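Local coordinates for protein homoserine kinase (Listeria monocytogenes, PDB 3HUL) that probably transfers phosphate from ATP to L-homoserine, yielding O-phospho-L-homoserine on the way to threonine, at residues Gly48-Pro51 with Thr55-Ile58; Ala191-Ala196 with Met203-Glu208; Leu108-Lys113 with Ala130-Trp135; Ser221-His226 with Leu270-Asp275; Val253-Pro256 with Lys262-Thr265. All blocks are in the same frame, centred on the assembly; numbering follows the deposited sequence.

Interaction 1: Gly48-Pro51 with Thr55-Ile58; sequences GGIP and TNVI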
loop_
_atom_site.group_PDB
_atom_site.type_symbol
_atom_site.label_atom_id
_atom_site.label_comp_id
_atom_site.label_asym_id
_atom_site.label_seq_id
_atom_site.Cartn_x
_atom_site.Cartn_y
_atom_site.Cartn_z
ATOM N N GLY A 48 20.843 19.075 33.351
ATOM C CA GLY A 48 19.714 20.001 33.355
ATOM C C GLY A 48 18.907 19.888 34.633
ATOM O O GLY A 48 19.397 19.396 35.664
ATOM N N GLY A 49 17.662 20.334 34.572
ATOM C CA GLY A 49 16.798 20.251 35.733
ATOM C C GLY A 49 15.919 19.021 35.710
ATOM O O GLY A 49 14.740 19.111 36.071
ATOM N N ILE A 50 16.476 17.883 35.278
ATOM C CA ILE A 50 15.737 16.603 35.243
ATOM C C ILE A 50 15.765 15.909 36.623
ATOM O O ILE A 50 16.781 15.315 36.993
ATOM C CB ILE A 50 16.289 15.629 34.143
ATOM C CG1 ILE A 50 16.223 16.250 32.730
ATOM C CG2 ILE A 50 15.566 14.284 34.198
ATOM C CD1 ILE A 50 14.802 16.569 32.199
ATOM N N PRO A 51 14.649 15.970 37.373
ATOM C CA PRO A 51 14.624 15.498 38.766
ATOM C C PRO A 51 14.876 13.990 38.902
ATOM O O PRO A 51 14.743 13.242 37.917
ATOM C CB PRO A 51 13.201 15.851 39.245
ATOM C CG PRO A 51 12.658 16.804 38.218
ATOM C CD PRO A 51 13.314 16.408 36.931
ATOM N N THR A 55 8.915 13.731 41.191
ATOM C CA THR A 55 8.513 14.877 40.357
ATOM C C THR A 55 8.987 14.726 38.909
ATOM O O THR A 55 8.449 15.376 38.011
ATOM C CB THR A 55 8.919 16.274 40.943
ATOM O OG1 THR A 55 10.324 16.311 41.240
ATOM C CG2 THR A 55 8.092 16.606 42.216
ATOM N N ASN A 56 9.977 13.860 38.684
ATOM C CA ASN A 56 10.310 13.442 37.330
ATOM C C ASN A 56 9.043 13.059 36.572
ATOM O O ASN A 56 8.166 12.353 37.107
ATOM C CB ASN A 56 11.295 12.275 37.312
ATOM C CG ASN A 56 11.759 11.943 35.912
ATOM O OD1 ASN A 56 10.968 11.502 35.074
ATOM N ND2 ASN A 56 13.033 12.179 35.638
ATOM N N VAL A 57 8.958 13.549 35.333
ATOM C CA VAL A 57 7.805 13.347 34.446
ATOM C C VAL A 57 7.340 11.873 34.386
ATOM O O VAL A 57 6.146 11.578 34.527
ATOM C CB VAL A 57 8.131 13.940 33.032
ATOM C CG1 VAL A 57 7.223 13.403 31.960
ATOM C CG2 VAL A 57 8.071 15.483 33.078
ATOM N N ILE A 58 8.298 10.964 34.207
ATOM C CA ILE A 58 8.042 9.519 34.154
ATOM C C ILE A 58 7.245 9.045 35.360
ATOM O O ILE A 58 6.203 8.402 35.220
ATOM C CB ILE A 58 9.375 8.722 34.066
ATOM C CG1 ILE A 58 10.218 9.229 32.893
ATOM C CG2 ILE A 58 9.108 7.229 33.992
ATOM C CD1 ILE A 58 11.601 8.710 32.842
#

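Interaction 2: Ala191-Ala196 with Met203-Glu208; sequences ANVMIA and MTLAGE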
loop_
_atom_site.group_PDB
_atom_site.type_symbol
_atom_site.label_atom_id
_atom_site.label_comp_id
_atom_site.label_asym_id
_atom_site.label_seq_id
_atom_site.Cartn_x
_atom_site.Cartn_y
_atom_site.Cartn_z
ATOM N N ALA A 191 -0.174 18.656 3.057
ATOM C CA ALA A 191 0.075 17.484 3.880
ATOM C C ALA A 191 -0.537 16.234 3.196
ATOM O O ALA A 191 0.082 15.182 3.160
ATOM C CB ALA A 191 -0.500 17.695 5.272
ATOM N N ASN A 192 -1.744 16.372 2.657
ATOM C CA ASN A 192 -2.404 15.286 1.900
ATOM C C ASN A 192 -1.489 14.764 0.793
ATOM O O ASN A 192 -1.275 13.566 0.675
ATOM C CB ASN A 192 -3.692 15.762 1.243
ATOM C CG ASN A 192 -4.749 16.173 2.222
ATOM O OD1 ASN A 192 -4.638 15.944 3.430
ATOM N ND2 ASN A 192 -5.834 16.753 1.695
ATOM N N VAL A 193 -0.947 15.678 -0.007
ATOM C CA VAL A 193 -0.042 15.316 -1.091
ATOM C C VAL A 193 1.242 14.649 -0.565
ATOM O O VAL A 193 1.684 13.625 -1.098
ATOM C CB VAL A 193 0.269 16.539 -2.009
ATOM C CG1 VAL A 193 1.371 16.186 -3.028
ATOM C CG2 VAL A 193 -0.990 16.953 -2.752
ATOM N N MET A 194 1.805 15.198 0.511
ATOM C CA MET A 194 3.002 14.641 1.152
ATOM C C MET A 194 2.727 13.192 1.519
ATOM O O MET A 194 3.513 12.309 1.170
ATOM C CB MET A 194 3.375 15.426 2.406
ATOM C CG MET A 194 4.591 14.876 3.188
ATOM S SD MET A 194 4.966 15.731 4.761
ATOM C CE MET A 194 3.711 15.072 5.852
ATOM N N ILE A 195 1.614 12.939 2.213
ATOM C CA ILE A 195 1.253 11.574 2.601
ATOM C C ILE A 195 1.066 10.666 1.363
ATOM O O ILE A 195 1.627 9.584 1.278
ATOM C CB ILE A 195 -0.037 11.550 3.484
ATOM C CG1 ILE A 195 0.209 12.212 4.846
ATOM C CG2 ILE A 195 -0.546 10.153 3.654
ATOM C CD1 ILE A 195 -1.082 12.771 5.501
ATOM N N ALA A 196 0.292 11.121 0.389
ATOM C CA ALA A 196 0.088 10.331 -0.821
ATOM C C ALA A 196 1.414 10.029 -1.561
ATOM O O ALA A 196 1.602 8.938 -2.102
ATOM C CB ALA A 196 -0.874 11.036 -1.743
ATOM N N MET A 203 9.804 10.238 -2.656
ATOM C CA MET A 203 10.349 10.995 -1.512
ATOM C C MET A 203 10.866 12.384 -1.935
ATOM O O MET A 203 10.924 13.335 -1.138
ATOM C CB MET A 203 11.433 10.176 -0.805
ATOM C CG MET A 203 10.875 8.953 -0.028
ATOM S SD MET A 203 9.689 9.408 1.282
ATOM C CE MET A 203 10.580 10.457 2.373
ATOM N N THR A 204 11.215 12.499 -3.203
ATOM C CA THR A 204 11.495 13.800 -3.797
ATOM C C THR A 204 10.288 14.724 -3.716
ATOM O O THR A 204 10.388 15.837 -3.201
ATOM C CB THR A 204 11.957 13.612 -5.233
ATOM O OG1 THR A 204 13.332 13.233 -5.175
ATOM C CG2 THR A 204 11.845 14.871 -6.046
ATOM N N LEU A 205 9.150 14.275 -4.221
ATOM C CA LEU A 205 7.942 15.100 -4.098
ATOM C C LEU A 205 7.582 15.285 -2.620
ATOM O O LEU A 205 7.328 16.397 -2.199
ATOM C CB LEU A 205 6.771 14.509 -4.896
ATOM C CG LEU A 205 5.341 15.082 -4.736
ATOM C CD1 LEU A 205 5.278 16.612 -5.038
ATOM C CD2 LEU A 205 4.409 14.299 -5.678
ATOM N N ALA A 206 7.597 14.209 -1.834
ATOM C CA ALA A 206 7.284 14.322 -0.407
ATOM C C ALA A 206 8.153 15.378 0.272
ATOM O O ALA A 206 7.671 16.157 1.104
ATOM C CB ALA A 206 7.492 13.007 0.287
ATOM N N GLY A 207 9.447 15.363 -0.055
ATOM C CA GLY A 207 10.413 16.231 0.621
ATOM C C GLY A 207 10.129 17.679 0.315
ATOM O O GLY A 207 10.259 18.542 1.178
ATOM N N GLU A 208 9.736 17.919 -0.928
ATOM C CA GLU A 208 9.268 19.215 -1.397
ATOM C C GLU A 208 8.043 19.733 -0.619
ATOM O O GLU A 208 7.973 20.926 -0.267
ATOM C CB GLU A 208 8.944 19.085 -2.881
ATOM C CG GLU A 208 8.716 20.394 -3.631
ATOM C CD GLU A 208 8.866 20.216 -5.148
ATOM O OE1 GLU A 208 9.092 19.057 -5.609
ATOM O OE2 GLU A 208 8.761 21.236 -5.878
#

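Interaction 3: Leu108-Lys113 with Ala130-Trp135; sequences LSKEEK and AVLGNW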
loop_
_atom_site.group_PDB
_atom_site.type_symbol
_atom_site.label_atom_id
_atom_site.label_comp_id
_atom_site.label_asym_id
_atom_site.label_seq_id
_atom_site.Cartn_x
_atom_site.Cartn_y
_atom_site.Cartn_z
ATOM N N LEU A 108 -3.076 -2.369 29.507
ATOM C CA LEU A 108 -3.612 -1.445 28.509
ATOM C C LEU A 108 -3.209 -1.879 27.114
ATOM O O LEU A 108 -2.118 -2.403 26.918
ATOM C CB LEU A 108 -3.097 -0.032 28.769
ATOM C CG LEU A 108 -3.506 0.533 30.130
ATOM C CD1 LEU A 108 -2.671 1.750 30.463
ATOM C CD2 LEU A 108 -4.962 0.849 30.131
ATOM N N SER A 109 -4.115 -1.716 26.163
ATOM C CA SER A 109 -3.790 -1.891 24.757
ATOM C C SER A 109 -2.923 -0.718 24.256
ATOM O O SER A 109 -2.918 0.380 24.856
ATOM C CB SER A 109 -5.084 -1.940 23.955
ATOM O OG SER A 109 -5.750 -0.701 24.075
ATOM N N LYS A 110 -2.195 -0.963 23.162
ATOM C CA LYS A 110 -1.451 0.077 22.451
ATOM C C LYS A 110 -2.357 1.279 22.166
ATOM O O LYS A 110 -1.982 2.418 22.390
ATOM C CB LYS A 110 -0.857 -0.491 21.159
ATOM C CG LYS A 110 0.493 -1.180 21.350
ATOM C CD LYS A 110 0.790 -2.269 20.284
ATOM C CE LYS A 110 0.301 -1.894 18.863
ATOM N NZ LYS A 110 -1.163 -2.179 18.612
ATOM N N GLU A 111 -3.575 0.995 21.713
ATOM C CA GLU A 111 -4.564 2.026 21.439
ATOM C C GLU A 111 -4.797 2.922 22.667
ATOM O O GLU A 111 -4.820 4.160 22.551
ATOM C CB GLU A 111 -5.883 1.387 20.995
ATOM C CG GLU A 111 -5.814 0.567 19.684
ATOM C CD GLU A 111 -5.285 -0.889 19.830
ATOM O OE1 GLU A 111 -5.109 -1.394 20.952
ATOM O OE2 GLU A 111 -5.052 -1.542 18.786
ATOM N N GLU A 112 -4.965 2.299 23.837
ATOM C CA GLU A 112 -5.267 3.046 25.084
ATOM C C GLU A 112 -4.056 3.849 25.516
ATOM O O GLU A 112 -4.187 4.981 25.941
ATOM C CB GLU A 112 -5.717 2.109 26.228
ATOM C CG GLU A 112 -7.166 1.590 26.095
ATOM C CD GLU A 112 -7.511 0.543 27.176
ATOM O OE1 GLU A 112 -8.026 0.954 28.250
ATOM O OE2 GLU A 112 -7.239 -0.670 26.970
ATOM N N LYS A 113 -2.876 3.258 25.377
ATOM C CA LYS A 113 -1.631 3.944 25.699
ATOM C C LYS A 113 -1.439 5.218 24.879
ATOM O O LYS A 113 -0.945 6.222 25.408
ATOM C CB LYS A 113 -0.437 3.028 25.502
ATOM C CG LYS A 113 -0.352 1.873 26.485
ATOM C CD LYS A 113 0.831 0.956 26.126
ATOM C CE LYS A 113 0.688 -0.399 26.813
ATOM N NZ LYS A 113 1.832 -1.292 26.460
ATOM N N ALA A 130 5.858 7.033 19.190
ATOM C CA ALA A 130 6.637 6.508 20.319
ATOM C C ALA A 130 6.076 5.165 20.787
ATOM O O ALA A 130 6.825 4.254 21.117
ATOM C CB ALA A 130 6.702 7.523 21.489
ATOM N N VAL A 131 4.758 5.030 20.780
ATOM C CA VAL A 131 4.134 3.751 21.115
ATOM C C VAL A 131 4.134 2.756 19.947
ATOM O O VAL A 131 4.382 1.590 20.142
ATOM C CB VAL A 131 2.687 3.955 21.588
ATOM C CG1 VAL A 131 2.003 2.585 21.887
ATOM C CG2 VAL A 131 2.663 4.838 22.813
ATOM N N LEU A 132 3.861 3.214 18.729
ATOM C CA LEU A 132 3.503 2.292 17.631
ATOM C C LEU A 132 4.677 1.992 16.732
ATOM O O LEU A 132 4.715 0.962 16.064
ATOM C CB LEU A 132 2.377 2.888 16.823
ATOM C CG LEU A 132 1.160 3.174 17.713
ATOM C CD1 LEU A 132 0.127 3.842 16.874
ATOM C CD2 LEU A 132 0.623 1.862 18.365
ATOM N N GLY A 133 5.652 2.894 16.751
ATOM C CA GLY A 133 6.833 2.750 15.936
ATOM C C GLY A 133 6.558 3.302 14.545
ATOM O O GLY A 133 5.414 3.512 14.148
ATOM N N ASN A 134 7.640 3.534 13.822
ATOM C CA ASN A 134 7.587 3.957 12.445
ATOM C C ASN A 134 6.883 5.303 12.238
ATOM O O ASN A 134 7.073 6.233 13.015
ATOM C CB ASN A 134 6.979 2.833 11.586
ATOM C CG ASN A 134 7.756 2.611 10.332
ATOM O OD1 ASN A 134 8.040 3.563 9.598
ATOM N ND2 ASN A 134 8.136 1.365 10.082
ATOM N N TRP A 135 6.058 5.387 11.203
ATOM C CA TRP A 135 5.434 6.654 10.786
ATOM C C TRP A 135 3.944 6.560 11.100
ATOM O O TRP A 135 3.276 5.587 10.696
ATOM C CB TRP A 135 5.728 6.936 9.301
ATOM C CG TRP A 135 4.915 8.035 8.678
ATOM C CD1 TRP A 135 4.599 9.245 9.226
ATOM C CD2 TRP A 135 4.312 8.015 7.380
ATOM N NE1 TRP A 135 3.833 9.974 8.356
ATOM C CE2 TRP A 135 3.636 9.243 7.215
ATOM C CE3 TRP A 135 4.310 7.092 6.327
ATOM C CZ2 TRP A 135 2.952 9.580 6.031
ATOM C CZ3 TRP A 135 3.607 7.405 5.157
ATOM C CH2 TRP A 135 2.927 8.644 5.027
#

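Interaction 4: Ser221-His226 with Leu270-Asp275; sequences SQLVPH and LEIDAD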
loop_
_atom_site.group_PDB
_atom_site.type_symbol
_atom_site.label_atom_id
_atom_site.label_comp_id
_atom_site.label_asym_id
_atom_site.label_seq_id
_atom_site.Cartn_x
_atom_site.Cartn_y
_atom_site.Cartn_z
ATOM N N SER A 221 14.142 29.638 15.588
ATOM C CA SER A 221 15.101 29.145 16.568
ATOM C C SER A 221 16.539 29.050 15.987
ATOM O O SER A 221 16.750 29.375 14.823
ATOM C CB SER A 221 14.607 27.845 17.214
ATOM O OG SER A 221 14.423 26.824 16.252
ATOM N N GLN A 222 17.504 28.629 16.810
ATOM C CA GLN A 222 18.944 28.875 16.576
ATOM C C GLN A 222 19.531 28.459 15.223
ATOM O O GLN A 222 20.411 29.136 14.697
ATOM C CB GLN A 222 19.797 28.309 17.727
ATOM C CG GLN A 222 19.488 26.862 18.102
ATOM C CD GLN A 222 20.121 26.420 19.430
ATOM O OE1 GLN A 222 21.351 26.369 19.572
ATOM N NE2 GLN A 222 19.272 26.077 20.399
ATOM N N LEU A 223 19.028 27.364 14.659
ATOM C CA LEU A 223 19.581 26.812 13.422
ATOM C C LEU A 223 18.904 27.331 12.158
ATOM O O LEU A 223 19.306 26.988 11.039
ATOM C CB LEU A 223 19.548 25.276 13.466
ATOM C CG LEU A 223 20.506 24.601 14.453
ATOM C CD1 LEU A 223 20.323 23.098 14.450
ATOM C CD2 LEU A 223 21.952 24.972 14.142
ATOM N N VAL A 224 17.872 28.148 12.330
ATOM C CA VAL A 224 17.084 28.625 11.192
ATOM C C VAL A 224 17.924 29.370 10.128
ATOM O O VAL A 224 17.790 29.061 8.947
ATOM C CB VAL A 224 15.825 29.440 11.647
ATOM C CG1 VAL A 224 15.207 30.261 10.492
ATOM C CG2 VAL A 224 14.764 28.517 12.297
ATOM N N PRO A 225 18.791 30.341 10.523
ATOM C CA PRO A 225 19.524 31.075 9.460
ATOM C C PRO A 225 20.474 30.218 8.582
ATOM O O PRO A 225 20.949 30.695 7.548
ATOM C CB PRO A 225 20.320 32.143 10.240
ATOM C CG PRO A 225 20.373 31.664 11.621
ATOM C CD PRO A 225 19.108 30.882 11.861
ATOM N N HIS A 226 20.716 28.966 8.983
ATOM C CA HIS A 226 21.569 28.049 8.233
ATOM C C HIS A 226 20.770 27.021 7.451
ATOM O O HIS A 226 21.346 26.107 6.853
ATOM C CB HIS A 226 22.519 27.315 9.182
ATOM C CG HIS A 226 23.482 28.221 9.879
ATOM N ND1 HIS A 226 24.676 28.621 9.309
ATOM C CD2 HIS A 226 23.430 28.806 11.101
ATOM C CE1 HIS A 226 25.314 29.418 10.150
ATOM N NE2 HIS A 226 24.580 29.546 11.244
ATOM N N LEU A 270 30.354 22.030 7.349
ATOM C CA LEU A 270 29.777 23.375 7.468
ATOM C C LEU A 270 30.168 24.070 8.778
ATOM O O LEU A 270 30.059 25.289 8.895
ATOM C CB LEU A 270 28.244 23.331 7.294
ATOM C CG LEU A 270 27.756 22.774 5.955
ATOM C CD1 LEU A 270 26.215 22.627 5.943
ATOM C CD2 LEU A 270 28.248 23.661 4.799
ATOM N N GLU A 271 30.651 23.276 9.736
ATOM C CA GLU A 271 31.113 23.750 11.053
ATOM C C GLU A 271 30.068 24.639 11.724
ATOM O O GLU A 271 30.329 25.771 12.158
ATOM C CB GLU A 271 32.479 24.429 10.946
ATOM C CG GLU A 271 33.597 23.404 10.676
ATOM C CD GLU A 271 34.808 23.994 9.979
ATOM O OE1 GLU A 271 35.706 23.203 9.593
ATOM O OE2 GLU A 271 34.865 25.239 9.814
ATOM N N ILE A 272 28.858 24.109 11.746
ATOM C CA ILE A 272 27.755 24.734 12.422
ATOM C C ILE A 272 27.854 24.229 13.856
ATOM O O ILE A 272 28.336 23.122 14.110
ATOM C CB ILE A 272 26.421 24.372 11.699
ATOM C CG1 ILE A 272 26.362 25.078 10.342
ATOM C CG2 ILE A 272 25.198 24.747 12.523
ATOM C CD1 ILE A 272 25.447 24.413 9.336
ATOM N N ASP A 273 27.431 25.061 14.798
ATOM C CA ASP A 273 27.492 24.708 16.203
ATOM C C ASP A 273 26.388 23.711 16.586
ATOM O O ASP A 273 25.352 24.090 17.167
ATOM C CB ASP A 273 27.415 25.975 17.068
ATOM C CG ASP A 273 27.809 25.715 18.507
ATOM O OD1 ASP A 273 28.418 24.651 18.788
ATOM O OD2 ASP A 273 27.505 26.575 19.357
ATOM N N ALA A 274 26.619 22.439 16.249
ATOM C CA ALA A 274 25.679 21.363 16.554
ATOM C C ALA A 274 26.344 20.039 16.269
ATOM O O ALA A 274 27.172 19.948 15.374
ATOM C CB ALA A 274 24.412 21.505 15.697
ATOM N N ASP A 275 25.981 19.011 17.026
ATOM C CA ASP A 275 26.414 17.669 16.714
ATOM C C ASP A 275 25.621 17.204 15.485
ATOM O O ASP A 275 24.414 17.475 15.358
ATOM C CB ASP A 275 26.184 16.756 17.910
ATOM C CG ASP A 275 27.038 17.149 19.125
ATOM O OD1 ASP A 275 28.234 17.498 18.940
ATOM O OD2 ASP A 275 26.520 17.096 20.271
#

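Interaction 5: Val253-Pro256 with Lys262-Thr265; sequences VFAP and KLQT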
loop_
_atom_site.group_PDB
_atom_site.type_symbol
_atom_site.label_atom_id
_atom_site.label_comp_id
_atom_site.label_asym_id
_atom_site.label_seq_id
_atom_site.Cartn_x
_atom_site.Cartn_y
_atom_site.Cartn_z
ATOM N N VAL A 253 17.662 16.316 8.137
ATOM C CA VAL A 253 17.844 16.192 6.718
ATOM C C VAL A 253 17.334 14.800 6.378
ATOM O O VAL A 253 17.745 13.819 6.972
ATOM C CB VAL A 253 19.345 16.327 6.318
ATOM C CG1 VAL A 253 19.586 15.983 4.826
ATOM C CG2 VAL A 253 19.898 17.744 6.661
ATOM N N PHE A 254 16.428 14.718 5.418
ATOM C CA PHE A 254 15.904 13.410 5.000
ATOM C C PHE A 254 16.631 13.003 3.709
ATOM O O PHE A 254 16.699 13.789 2.781
ATOM C CB PHE A 254 14.373 13.483 4.787
ATOM C CG PHE A 254 13.572 13.755 6.068
ATOM C CD1 PHE A 254 12.866 12.723 6.701
ATOM C CD2 PHE A 254 13.515 15.035 6.616
ATOM C CE1 PHE A 254 12.136 12.963 7.897
ATOM C CE2 PHE A 254 12.783 15.305 7.793
ATOM C CZ PHE A 254 12.088 14.252 8.444
ATOM N N ALA A 255 17.150 11.784 3.643
ATOM C CA ALA A 255 17.991 11.375 2.497
ATOM C C ALA A 255 17.917 9.899 2.195
ATOM O O ALA A 255 17.713 9.103 3.092
ATOM C CB ALA A 255 19.471 11.749 2.783
ATOM N N PRO A 256 18.112 9.521 0.923
ATOM C CA PRO A 256 18.237 8.107 0.578
ATOM C C PRO A 256 19.255 7.447 1.517
ATOM O O PRO A 256 20.276 8.082 1.907
ATOM C CB PRO A 256 18.805 8.141 -0.832
ATOM C CG PRO A 256 18.338 9.427 -1.395
ATOM C CD PRO A 256 18.285 10.394 -0.251
ATOM N N LYS A 262 27.964 9.610 3.661
ATOM C CA LYS A 262 28.639 10.628 2.904
ATOM C C LYS A 262 27.967 11.999 3.160
ATOM O O LYS A 262 28.653 13.038 3.164
ATOM C CB LYS A 262 28.762 10.228 1.408
ATOM C CG LYS A 262 27.638 10.645 0.482
ATOM N N LEU A 263 26.640 11.989 3.408
ATOM C CA LEU A 263 25.928 13.206 3.809
ATOM C C LEU A 263 26.298 13.688 5.188
ATOM O O LEU A 263 26.402 14.887 5.398
ATOM C CB LEU A 263 24.407 13.048 3.739
ATOM C CG LEU A 263 23.763 13.686 2.516
ATOM C CD1 LEU A 263 22.274 13.414 2.507
ATOM C CD2 LEU A 263 24.028 15.194 2.539
ATOM N N GLN A 264 26.463 12.777 6.134
ATOM C CA GLN A 264 26.911 13.169 7.458
ATOM C C GLN A 264 28.238 13.938 7.332
ATOM O O GLN A 264 28.314 15.102 7.690
ATOM C CB GLN A 264 27.091 11.957 8.368
ATOM C CG GLN A 264 27.485 12.327 9.824
ATOM C CD GLN A 264 27.521 11.104 10.761
ATOM O OE1 GLN A 264 28.098 10.081 10.428
ATOM N NE2 GLN A 264 26.892 11.219 11.924
ATOM N N THR A 265 29.238 13.265 6.770
ATOM C CA THR A 265 30.586 13.801 6.531
ATOM C C THR A 265 30.539 15.158 5.855
ATOM O O THR A 265 31.090 16.128 6.357
ATOM C CB THR A 265 31.449 12.767 5.727
ATOM O OG1 THR A 265 31.482 11.568 6.488
ATOM C CG2 THR A 265 32.911 13.255 5.508
#

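Interaction 1: Gly48-Pro51 with Thr55-Ile58
The carboxamide of Asn56 reaches back across the turn to Pro51 and, in the same stroke, caps the helix that starts at Val57. Its CG lies anti to the backbone N (chi1 -174°), which turns the flat amide toward the 48-51 loop. From there ND2 donates to Pro51 O at 3.0 Å in a nearly straight bond, N-H...O 175°. Pro51 O lies in the plane of the Asn56 amide, whereas ND2 is tilted from the plane of the proline carbonyl. On the other side of the amide, OD1 receives Ile58 N at 2.9 Å, the N-cap bond of helix 57-65.

Apolar contacts lie alongside. Ile50 brings its CG2 methyl to 3.6 Å from Asn56 ND2. Separately, the ring of Pro51 stands at about a right angle to the Thr55 side chain, with Pro51 CB 3.5 Å from Thr55 OG1, a packing contact only; the hydroxyl's hydrogen bond is with Asp53.

Ile50 lies close to Pro82, part of the predicted ATP-binding loop, so the turn borders the probable nucleotide site. Chemically, one amide spends its donor on the loop and its acceptor on the helix start, which fixes its flip and ties the two together.

Interaction 2: Ala191-Ala196 with Met203-Glu208
Met194 lays its CG over the backbone of the facing helix, 3.9 Å from Ala206 O, and the contact is returned from the other side by Ala206 CB, 4.1 Å from Met194 O. Such reciprocal packing of side-chain carbon on carbonyl oxygen needs close backbones: Met194 CA and Ala206 CA are separated by 4.6 Å. The small methyl of Ala206 permits this approach. With CG anti to the backbone N (chi1 177°), Met194 brings that carbon to the alanine carbonyl; the chain then bends at its last torsion, and its end leads away from the segment, while the side chain also packs on Met209 and Met210 farther along helix 203-210.

Beside this pair Val193 and Leu205 form a looser apolar contact, with Val193 CG1 4.4 Å from Leu205 CD1. Leu205 leaves its helix at the flank, and only its end swings toward the partner.

Helix 181-198 and helix 203-210 run in roughly opposite directions and are joined by a short connection, so the contact is that of a helical hairpin. The flank of the first helix that carries Asn192 and Ile195 meets the second subunit, where Asn192 ND2 bonds to Ser20 OG of that subunit. Between the two segments themselves the interactions found are van der Waals ones, so the fit depends on shape and on the slenderness of alanine rather than on directed polar bonds.

Interaction 3: Leu108-Lys113 with Ala130-Trp135
Lys110 lies across the end of helix 127-132 and meets Val131 and Leu132 with its aliphatic stem. Starting at the root, CB rests 3.9 Å from Leu132 CD2. CG, which sits anti to the carbonyl carbon (chi1 -85°), comes 4.1 Å from Val131 CG1. The bend at the third torsion (chi3 38°) then brings CE back to the same leucine methyl, 3.8 Å from Leu132 CD2. That methyl is therefore touched at both ends of the lysine stem. A second bend, at chi4 (-83°), turns the ammonium group from the apolar surface to the neighbouring carboxylate: NZ makes a long salt bridge of 3.9 Å with Glu111 OE2.

Val131 CG1 is shared. Besides Lys110 it meets Lys113, whose CB is 4.4 Å away; the amino end of Lys113 leads off to a salt bridge with Glu98. Val131 is buried and packs further on Val94 of helix 88-103, the helix whose first turn belongs to the predicted ATP-binding loop.

Ser109 OG accepts Glu112 N at 3.1 Å, and Ser109 N gives a weak bond to Glu112 OE2 in return, a capping box. Gly133, with positive phi, ends the other helix. The first turn of helix 110-121, secured by this box, thus packs on the C-terminal end of helix 127-132, within the helical layer of the GHMP kinase N-terminal domain.

Interaction 4: Ser221-His226 with Leu270-Asp275
Ile272 packs against Leu223 and His226 where two loops meet beside the four-stranded antiparallel sheet of the GHMP kinase C-terminal domain. One loop holds a type I beta turn, Ser221 to Val224, and leads into helix 227-235; the other carries an inverse gamma turn centred on Asp273 and feeds strand 275-280.

Among the apolar contacts the closest joins Leu223 CD2 and Ile272 CG2 at 3.6 Å. The isoleucine divides its branches between its two partners: CG2, anti to the backbone N, takes the leucine, and CG1, anti to the carbonyl carbon (chi1 -70°), takes the histidine. Leu223 and Ile272 both also touch Phe160 of strand 156-161, which places the cluster at the sheet surface.

Against the imidazole the contact is face-on but off centre. Ile272 CG1 stands 4.0 Å above the ring plane, offset toward the rim, with ND1 as its near atom.

The polar bonds lie within or beside each loop. His226 ND1 is hydrogen-bonded to Gln229, which probably steadies the ring's rotation, and His226 N bonds to Leu223 O at 3.2 Å; in the gamma turn Ala274 N bonds weakly to Ile272 O. At its far end the isoleucine slides past the histidine, leaving Ile272 CD1 4.1 Å from His226 CB.

Interaction 5: Val253-Pro256 with Lys262-Thr265
Leu263 points from its helix onto Ala255 and Val253 in a beta-alpha-beta crossover: strand 251-255 leads through helix 260-268 to strand 275-280, with strand 156-161 between the two strands in the sheet. Such a unit is part of the ferredoxin-like C-terminal domain of GHMP kinases, and in this contact one buried leucine carries the helix's side of the packing.

Its conformation is unusual at the root and regular at the end. The first torsion, chi1 -102°, departs from the common staggered values, whereas chi2 of 177° stretches CD1 away from the backbone toward the strand. CD1 consequently does the touching. The odd chi1 and the very short contact with the alanine methyl may both reflect the model, so little should be read into them.

On the strand, Val253 and Ala255 turn their CB atoms to the helix, two residues apart, while Phe254 between them points to the other face, toward Leu14. Val253 has CG1 anti to the backbone N (chi1 171°), and this methyl lies 4.4 Å from Leu263 CD1. Leu263 also touches Ile158 of strand 156-161. The closest approach, between Ala255 CB and Leu263 CD1, is modelled at a suspiciously short 3.3 Å.

Overall arrangement
Read from the N terminus, interaction 1 closes a tight turn before helix 57-65, and interaction 3 then brackets helix 110-121, tying its start to the end of helix 127-132. Both fall in the N-terminal half of the fold. Interaction 2 follows as a helical hairpin, and interaction 4 closes a long loop from before helix 227-235 to the entry of strand 275-280. Interaction 5 is nested inside that loop; the remaining contacts come in series, and none cross. The halves are joined directly where Trp135 CZ2 of interaction 3 meets Ile195 CG1 of interaction 2 at 4.0 Å. Interactions 1 and 2 lie on opposite sides of the chain's centre, their centres about 37 Å apart.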